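Local coordinates for protein polymerase X (Deinococcus radiodurans, PDB 2W9M) that probably extends DNA strands by adding deoxyribonucleotides during repair, as a family X DNA polymerase that also carries a zinc-binding PHP domain, at residues Leu167-Glu172 and Arg196-Thr201; His332-Trp337 and Ala362-Ala367. One frame throughout, in Å; residues are numbered along the deposited sequence.

How the interactions relate
Interaction 1 and interaction 2 lie in two different functional modules of one extended chain, on opposite sides of its centre. Their centres are about 33 Å apart and their nearest atoms about 20 Å, so neither touches the other. Interaction 1 comes first along the chain and presses a helix onto the mixed sheet of the polymerase region, away from the zinc sites. Interaction 2 joins two neighbouring strand ends of the PHP domain, and its histidines bind two zinc ions that sit 4.8 Å apart, the zinc ion of chain D and the zinc ion of chain C. One contact is apolar and metal-free; the other is polar and built around metals.

Interaction 1. Residues Leu167-Glu172 and Arg196-Thr201; sequences LAVAEE and RAAELT
Ala170 overlaps the branched end of Leu200, its CB lying 3.7 Å from Leu200 CD1, where helix 163-176 packs on the mixed sheet of the polymerase region, probably the palm of a family X enzyme. The strand alternates in the usual way: Ala198 and Leu200 point at the helix, while Glu199 between them turns its carboxylate to the other side, where OE2 accepts a hydrogen bond from the backbone N of Asp187. Small residues suit the centre of the seam. With alanine at both 170 and 198, the segment axes approach to 7.2 Å, crossing at -35°, and the two CA atoms stand 5.1 Å apart. Ala198 CB rests beside the helix backbone, 3.9 Å from Ala170 N.

Val169 adds a larger apolar surface one residue earlier. Its CG1 extends opposite the backbone N (chi1 171°), which brings this methyl to 3.8 Å from Ala198 CB. The branched end thus lies between Ala198 and the adjoining strand 231-238, where it touches Val231 and Val233; a beta-branched apolar residue suits this buried helix face. The two segments meet through carbon, partly against the polar atoms of the helix backbone, with no hydrogen bond between them. Leu200 also packs on Leu177 and Ile235. Its two methyls both bear on the same helix carbonyl: CD1 is 3.5 Å from Ala170 O and CD2 3.7 Å from Ala170 O.

Interaction 2. Residues His332-Trp337 and Ala362-Ala367; sequences HTHSTW and ADHSRA. With ZN (zinc ion), chain D; ZN (zinc ion), chain C.
His334 and His364 form an offset stack, ring centroids 4.2 Å apart and planes at 30°, in which CE1 of His334 lies over one face of the His364 ring. This is the tight part of the PHP zinc site, at the ends of two parallel strands of a beta-alpha-beta unit whose connecting helix is 344-353. The sequence His332-Thr333-His334 is the His-x-His motif of the family: the NE2 atoms of both histidines bind the zinc ion of chain D, each at 2.3 Å, with Glu401 and Asp516 completing the site. Glu401 is shared with a third zinc, beside His428 and His456. His364 NE2 binds the zinc ion of chain C at 2.1 Å, beside Asp339 and His518. The His334 ring is sandwiched between that second zinc on one face and Ala362 O on the other. A small alanine suits position 362, where its CB lies 3.6 Å from His332 CA.

Asp363 ties the strand end to the loop at Ser335. Ser335 OG donates to Asp363 OD2 (2.8 Å) on the syn side, and OG accepts from Trp337 N, closing an ST turn. Ser335 N also points straight at Asp363 OD1, a less securely placed oxygen. Water 1 bridges Thr333 O and, weakly, Asp363 OD2.

Toward the surface the contact thins: Trp337, partly exposed, meets Asp363 through CB, and its ring leads away to helix 376-391. Glu487 OE1 is hydrogen-bonded to His332 ND1 and probably steadies the ring with NE2 on the zinc. Such histidine and carboxylate ligands are consistent with the phosphoester hydrolysis inferred for the protein.

Interaction 1. Residues Leu167-Glu172 and Arg196-Thr201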
loop_
_atom_site.group_PDB
_atom_site.type_symbol
_atom_site.label_atom_id
_atom_site.label_comp_id
_atom_site.label_asym_id
_atom_site.label_seq_id
_atom_site.Cartn_x
_atom_site.Cartn_y
_atom_site.Cartn_z
ATOM N N LEU A 167 12.272 2.375 3.410
ATOM C CA LEU A 167 12.958 1.142 3.037
ATOM C C LEU A 167 13.814 1.339 1.788
ATOM O O LEU A 167 14.942 0.855 1.719
ATOM C CB LEU A 167 11.943 0.015 2.820
ATOM C CG LEU A 167 12.433 -1.434 2.826
ATOM C CD1 LEU A 167 13.451 -1.649 3.926
ATOM C CD2 LEU A 167 11.256 -2.387 2.996
ATOM N N ALA A 168 13.272 2.054 0.805
ATOM C CA ALA A 168 14.012 2.366 -0.417
ATOM C C ALA A 168 15.281 3.158 -0.114
ATOM O O ALA A 168 16.352 2.841 -0.623
ATOM C CB ALA A 168 13.129 3.136 -1.390
ATOM N N VAL A 169 15.156 4.190 0.716
ATOM C CA VAL A 169 16.305 5.017 1.070
ATOM C C VAL A 169 17.353 4.228 1.855
ATOM O O VAL A 169 18.548 4.339 1.585
ATOM C CB VAL A 169 15.886 6.282 1.845
ATOM C CG1 VAL A 169 17.112 6.997 2.395
ATOM C CG2 VAL A 169 15.075 7.208 0.940
ATOM N N ALA A 170 16.911 3.422 2.814
ATOM C CA ALA A 170 17.843 2.591 3.573
ATOM C C ALA A 170 18.562 1.597 2.662
ATOM O O ALA A 170 19.769 1.381 2.795
ATOM C CB ALA A 170 17.133 1.866 4.703
ATOM N N GLU A 171 17.825 0.996 1.734
ATOM C CA GLU A 171 18.426 0.076 0.765
ATOM C C GLU A 171 19.454 0.773 -0.131
ATOM O O GLU A 171 20.509 0.213 -0.426
ATOM C CB GLU A 171 17.346 -0.619 -0.072
ATOM C CG GLU A 171 17.642 -0.684 -1.574
ATOM C CD GLU A 171 16.694 0.179 -2.416
ATOM O OE1 GLU A 171 15.482 -0.138 -2.469
ATOM O OE2 GLU A 171 17.163 1.161 -3.038
ATOM N N GLU A 172 19.150 2.000 -0.543
ATOM C CA GLU A 172 20.047 2.774 -1.396
ATOM C C GLU A 172 21.336 3.171 -0.675
ATOM O O GLU A 172 22.424 3.053 -1.238
ATOM C CB GLU A 172 19.337 4.021 -1.932
ATOM C CG GLU A 172 20.094 4.749 -3.032
ATOM C CD GLU A 172 19.378 6.002 -3.506
ATOM O OE1 GLU A 172 19.616 6.432 -4.657
ATOM O OE2 GLU A 172 18.573 6.556 -2.727
ATOM N N ARG A 196 9.705 6.440 11.157
ATOM C CA ARG A 196 10.268 7.706 11.622
ATOM C C ARG A 196 11.492 8.137 10.819
ATOM O O ARG A 196 11.758 9.330 10.671
ATOM C CB ARG A 196 10.622 7.636 13.108
ATOM C CG ARG A 196 11.564 6.500 13.475
ATOM C CD ARG A 196 11.816 6.449 14.982
ATOM N NE ARG A 196 13.137 6.946 15.361
ATOM C CZ ARG A 196 13.495 8.226 15.354
ATOM N NH1 ARG A 196 12.639 9.165 14.971
ATOM N NH2 ARG A 196 14.719 8.568 15.726
ATOM N N ALA A 197 12.238 7.164 10.308
ATOM C CA ALA A 197 13.429 7.460 9.525
ATOM C C ALA A 197 13.960 6.233 8.798
ATOM O O ALA A 197 13.609 5.101 9.127
ATOM C CB ALA A 197 14.513 8.040 10.423
ATOM N N ALA A 198 14.807 6.465 7.799
ATOM C CA ALA A 198 15.563 5.384 7.184
ATOM C C ALA A 198 16.703 5.014 8.125
ATOM O O ALA A 198 17.723 5.701 8.176
ATOM C CB ALA A 198 16.104 5.809 5.837
ATOM N N GLU A 199 16.516 3.938 8.881
ATOM C CA GLU A 199 17.504 3.511 9.863
ATOM C C GLU A 199 18.352 2.354 9.347
ATOM O O GLU A 199 17.842 1.391 8.773
ATOM C CB GLU A 199 16.824 3.127 11.176
ATOM C CG GLU A 199 16.324 4.316 11.995
ATOM C CD GLU A 199 15.311 3.914 13.061
ATOM O OE1 GLU A 199 15.675 3.912 14.259
ATOM O OE2 GLU A 199 14.154 3.593 12.699
ATOM N N LEU A 200 19.655 2.460 9.564
ATOM C CA LEU A 200 20.604 1.475 9.074
ATOM C C LEU A 200 21.543 1.108 10.217
ATOM O O LEU A 200 21.797 1.910 11.115
ATOM C CB LEU A 200 21.406 2.071 7.913
ATOM C CG LEU A 200 21.614 1.253 6.638
ATOM C CD1 LEU A 200 20.307 0.627 6.194
ATOM C CD2 LEU A 200 22.186 2.126 5.533
ATOM N N THR A 201 22.055 -0.111 10.192
ATOM C CA THR A 201 23.053 -0.513 11.168
ATOM C C THR A 201 24.334 -0.910 10.424
ATOM O O THR A 201 24.284 -1.347 9.275
ATOM C CB THR A 201 22.522 -1.634 12.083
ATOM O OG1 THR A 201 22.845 -1.336 13.447
ATOM C CG2 THR A 201 23.090 -2.981 11.682
#

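Interaction 2. Residues His332-Trp337 and Ala362-Ala367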
loop_
_atom_site.group_PDB
_atom_site.type_symbol
_atom_site.label_atom_id
_atom_site.label_comp_id
_atom_site.label_asym_id
_atom_site.label_seq_id
_atom_site.Cartn_x
_atom_site.Cartn_y
_atom_site.Cartn_z
ATOM N N HIS A 332 -6.214 -9.197 -7.695
ATOM C CA HIS A 332 -6.591 -7.811 -7.456
ATOM C C HIS A 332 -5.561 -6.840 -8.039
ATOM O O HIS A 332 -4.865 -6.140 -7.314
ATOM C CB HIS A 332 -6.819 -7.562 -5.961
ATOM C CG HIS A 332 -7.395 -6.219 -5.660
ATOM N ND1 HIS A 332 -7.432 -5.692 -4.383
ATOM C CD2 HIS A 332 -7.941 -5.281 -6.465
ATOM C CE1 HIS A 332 -7.986 -4.497 -4.420
ATOM N NE2 HIS A 332 -8.306 -4.220 -5.674
ATOM N N THR A 333 -5.473 -6.819 -9.364
ATOM C CA THR A 333 -4.601 -5.893 -10.071
ATOM C C THR A 333 -5.454 -5.050 -11.015
ATOM O O THR A 333 -6.555 -5.455 -11.384
ATOM C CB THR A 333 -3.544 -6.640 -10.889
ATOM O OG1 THR A 333 -4.198 -7.450 -11.873
ATOM C CG2 THR A 333 -2.695 -7.531 -9.992
ATOM N N HIS A 334 -4.958 -3.878 -11.401
ATOM C CA HIS A 334 -5.713 -2.997 -12.291
ATOM C C HIS A 334 -5.006 -2.787 -13.624
ATOM O O HIS A 334 -3.781 -2.840 -13.704
ATOM C CB HIS A 334 -6.005 -1.655 -11.615
ATOM C CG HIS A 334 -6.923 -1.765 -10.440
ATOM N ND1 HIS A 334 -8.262 -1.451 -10.506
ATOM C CD2 HIS A 334 -6.694 -2.173 -9.167
ATOM C CE1 HIS A 334 -8.821 -1.656 -9.326
ATOM N NE2 HIS A 334 -7.889 -2.096 -8.498
ATOM N N SER A 335 -5.795 -2.557 -14.668
ATOM C CA SER A 335 -5.266 -2.389 -16.014
ATOM C C SER A 335 -5.772 -1.097 -16.644
ATOM O O SER A 335 -6.518 -0.333 -16.029
ATOM C CB SER A 335 -5.684 -3.564 -16.897
ATOM O OG SER A 335 -7.061 -3.476 -17.242
ATOM N N THR A 336 -5.370 -0.877 -17.889
ATOM C CA THR A 336 -5.822 0.267 -18.670
ATOM C C THR A 336 -7.349 0.346 -18.800
ATOM O O THR A 336 -7.904 1.437 -18.945
ATOM C CB THR A 336 -5.155 0.264 -20.056
ATOM O OG1 THR A 336 -4.004 1.118 -20.020
ATOM C CG2 THR A 336 -6.116 0.758 -21.124
ATOM N N TRP A 337 -8.021 -0.804 -18.734
ATOM C CA TRP A 337 -9.484 -0.850 -18.759
ATOM C C TRP A 337 -10.107 0.028 -17.675
ATOM O O TRP A 337 -11.186 0.592 -17.858
ATOM C CB TRP A 337 -9.982 -2.289 -18.586
ATOM C CG TRP A 337 -9.789 -3.138 -19.791
ATOM C CD1 TRP A 337 -8.681 -3.867 -20.114
ATOM C CD2 TRP A 337 -10.732 -3.354 -20.843
ATOM N NE1 TRP A 337 -8.876 -4.524 -21.303
ATOM C CE2 TRP A 337 -10.129 -4.221 -21.775
ATOM C CE3 TRP A 337 -12.031 -2.896 -21.090
ATOM C CZ2 TRP A 337 -10.777 -4.641 -22.935
ATOM C CZ3 TRP A 337 -12.674 -3.312 -22.246
ATOM C CH2 TRP A 337 -12.047 -4.176 -23.151
ATOM N N ALA A 362 -8.855 -7.442 -11.888
ATOM C CA ALA A 362 -9.815 -6.868 -10.941
ATOM C C ALA A 362 -9.974 -5.352 -11.071
ATOM O O ALA A 362 -9.652 -4.606 -10.147
ATOM C CB ALA A 362 -9.438 -7.239 -9.512
ATOM N N ASP A 363 -10.481 -4.903 -12.214
ATOM C CA ASP A 363 -10.707 -3.479 -12.446
ATOM C C ASP A 363 -11.997 -3.015 -11.771
ATOM O O ASP A 363 -12.844 -3.835 -11.417
ATOM C CB ASP A 363 -10.724 -3.185 -13.953
ATOM C CG ASP A 363 -9.329 -3.205 -14.566
ATOM O OD1 ASP A 363 -8.495 -2.363 -14.172
ATOM O OD2 ASP A 363 -9.059 -4.062 -15.433
ATOM N N HIS A 364 -12.141 -1.707 -11.574
ATOM C CA HIS A 364 -13.312 -1.174 -10.886
ATOM C C HIS A 364 -14.568 -1.336 -11.723
ATOM O O HIS A 364 -14.504 -1.661 -12.910
ATOM C CB HIS A 364 -13.142 0.308 -10.559
ATOM C CG HIS A 364 -11.875 0.627 -9.839
ATOM N ND1 HIS A 364 -11.772 0.589 -8.467
ATOM C CD2 HIS A 364 -10.658 0.992 -10.303
ATOM C CE1 HIS A 364 -10.540 0.913 -8.116
ATOM N NE2 HIS A 364 -9.845 1.159 -9.210
ATOM N N SER A 365 -15.708 -1.069 -11.097
ATOM C CA SER A 365 -17.000 -1.209 -11.749
ATOM C C SER A 365 -17.711 0.131 -11.910
ATOM O O SER A 365 -17.303 1.128 -11.321
ATOM C CB SER A 365 -17.873 -2.160 -10.938
ATOM O OG SER A 365 -17.833 -1.827 -9.565
ATOM N N ARG A 366 -18.760 0.136 -12.732
ATOM C CA ARG A 366 -19.687 1.264 -12.885
ATOM C C ARG A 366 -19.469 2.420 -11.911
ATOM O O ARG A 366 -18.994 3.488 -12.291
ATOM C CB ARG A 366 -21.127 0.763 -12.706
ATOM C CG ARG A 366 -21.939 0.596 -13.975
ATOM C CD ARG A 366 -22.803 1.828 -14.236
ATOM N NE ARG A 366 -22.258 2.689 -15.283
ATOM C CZ ARG A 366 -22.636 3.949 -15.490
ATOM N NH1 ARG A 366 -23.553 4.507 -14.708
ATOM N NH2 ARG A 366 -22.088 4.653 -16.475
ATOM N N ALA A 367 -19.834 2.193 -10.652
ATOM C CA ALA A 367 -19.929 3.259 -9.657
ATOM C C ALA A 367 -18.665 4.109 -9.509
ATOM O O ALA A 367 -18.751 5.318 -9.284
ATOM C CB ALA A 367 -20.362 2.696 -8.309
HETATM ZN ZN ZN D . -8.254 -2.025 -6.235
HETATM ZN ZN ZN C . -7.988 1.968 -8.807
HETATM O O HOH W 1 -7.025 -5.686 -14.155
#